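Local coordinates for protein brefeldin A esterase (Bacillus subtilis, PDB 1JKM) that is a serine hydrolase of the alpha/beta hydrolase family, related to mammalian hormone-sensitive lipase, that degrades brefeldin A, probably by hydrolysing its ester bond, at residues 159-162 and 163-167. Sequence-based numbering, arbitrary orientation.
Sequences HPFP and SGVED
The Phe161 ring has Pro162 CB over the centre of one face, 3.8 Å above the plane, and meets Val165 obliquely, with CE1 3.8 Å from Val165 CG2. CG of Phe161 stands anti to its own backbone N (chi1 175°), which swings the ring round so that CE1 reaches Val165 although the side chain starts out pointing away. Val165 CG2 also lies 3.9 Å from Pro162 CB, so the three side chains form one apolar patch. Beyond it, Val165 packs on Leu198 and Ala201 of helix 194-208. The His159 ring is held through ND1 by the Asn151 carbonyl; His159 CB lies 4.0 Å from Ser163 CB.

The peptide bond between Phe161 and Pro162 is cis. Pro160 O accepts a nearly straight bond from Ser163 N (3.1 Å), closing this beta turn. A water bridges His159 O and Gly164 N, an amide of the first helical turn. Glu166 N donates to Pro162 O (3.1 Å), the first i to i+4 bond of the helix, accepted by the N-cap residue. Glu166 CG lies 3.3 Å from Pro162 O, while the Glu166 carboxylate forms a salt bridge with Arg209.

Residues 160-163 form a type VIa beta turn, with cis Pro162 at its third position, that runs straight into helix 163-177, which packs beside helix 194-208 in the alpha/beta hydrolase fold.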
loop_
_atom_site.group_PDB
_atom_site.type_symbol
_atom_site.label_atom_id
_atom_site.label_comp_id
_atom_site.label_asym_id
_atom_site.label_seq_id
_atom_site.Cartn_x
_atom_site.Cartn_y
_atom_site.Cartn_z
ATOM N N HIS B 159 18.062 -24.188 22.719
ATOM C CA HIS B 159 17.877 -23.478 23.980
ATOM C C HIS B 159 16.400 -23.171 24.228
ATOM O O HIS B 159 15.976 -22.023 24.122
ATOM C CB HIS B 159 18.656 -22.170 24.126
ATOM C CG HIS B 159 20.115 -22.253 23.831
ATOM N ND1 HIS B 159 20.611 -21.929 22.576
ATOM C CD2 HIS B 159 21.175 -22.643 24.575
ATOM C CE1 HIS B 159 21.920 -22.101 22.584
ATOM N NE2 HIS B 159 22.283 -22.527 23.778
ATOM N N PRO B 160 15.625 -24.197 24.517
ATOM C CA PRO B 160 14.195 -24.055 24.732
ATOM C C PRO B 160 13.871 -23.284 26.012
ATOM O O PRO B 160 14.695 -22.817 26.787
ATOM C CB PRO B 160 13.739 -25.515 24.759
ATOM C CG PRO B 160 14.885 -26.205 25.446
ATOM C CD PRO B 160 16.079 -25.600 24.751
ATOM N N PHE B 161 12.585 -23.001 26.192
ATOM C CA PHE B 161 12.096 -22.219 27.332
ATOM C C PHE B 161 12.613 -22.901 28.609
ATOM O O PHE B 161 12.460 -24.120 28.635
ATOM C CB PHE B 161 10.577 -22.354 27.275
ATOM C CG PHE B 161 9.903 -21.699 28.447
ATOM C CD1 PHE B 161 9.633 -20.336 28.408
ATOM C CD2 PHE B 161 9.574 -22.437 29.580
ATOM C CE1 PHE B 161 9.013 -19.720 29.477
ATOM C CE2 PHE B 161 8.957 -21.801 30.646
ATOM C CZ PHE B 161 8.675 -20.454 30.600
ATOM N N PRO B 162 13.184 -22.158 29.529
ATOM C CA PRO B 162 13.104 -20.698 29.528
ATOM C C PRO B 162 14.344 -19.895 29.321
ATOM O O PRO B 162 14.417 -18.746 29.792
ATOM C CB PRO B 162 12.690 -20.438 31.012
ATOM C CG PRO B 162 13.666 -21.379 31.695
ATOM C CD PRO B 162 13.383 -22.656 30.931
ATOM N N SER B 163 15.351 -20.347 28.547
ATOM C CA SER B 163 16.591 -19.615 28.439
ATOM C C SER B 163 16.461 -18.183 27.914
ATOM O O SER B 163 17.090 -17.318 28.501
ATOM C CB SER B 163 17.592 -20.364 27.525
ATOM O OG SER B 163 17.734 -21.701 27.986
ATOM N N GLY B 164 15.705 -17.947 26.827
ATOM C CA GLY B 164 15.629 -16.550 26.360
ATOM C C GLY B 164 14.966 -15.568 27.326
ATOM O O GLY B 164 15.442 -14.425 27.483
ATOM N N VAL B 165 13.859 -15.980 27.961
ATOM C CA VAL B 165 13.190 -15.064 28.874
ATOM C C VAL B 165 14.093 -14.755 30.056
ATOM O O VAL B 165 14.245 -13.600 30.462
ATOM C CB VAL B 165 11.830 -15.437 29.490
ATOM C CG1 VAL B 165 10.706 -14.776 28.746
ATOM C CG2 VAL B 165 11.600 -16.933 29.652
ATOM N N GLU B 166 14.810 -15.790 30.562
ATOM C CA GLU B 166 15.814 -15.460 31.578
ATOM C C GLU B 166 16.849 -14.487 31.092
ATOM O O GLU B 166 17.321 -13.596 31.825
ATOM C CB GLU B 166 16.458 -16.775 32.091
ATOM C CG GLU B 166 15.414 -17.635 32.771
ATOM C CD GLU B 166 15.137 -17.288 34.222
ATOM O OE1 GLU B 166 15.672 -16.328 34.804
ATOM O OE2 GLU B 166 14.332 -18.062 34.808
ATOM N N ASP B 167 17.348 -14.678 29.864
ATOM C CA ASP B 167 18.333 -13.737 29.319
ATOM C C ASP B 167 17.778 -12.301 29.231
ATOM O O ASP B 167 18.498 -11.362 29.582
ATOM C CB ASP B 167 18.802 -14.208 27.946
ATOM C CG ASP B 167 19.688 -15.421 27.846
ATOM O OD1 ASP B 167 20.398 -15.733 28.830
ATOM O OD2 ASP B 167 19.707 -16.108 26.787
HETATM O O HOH W 1 14.442 -19.976 25.157
#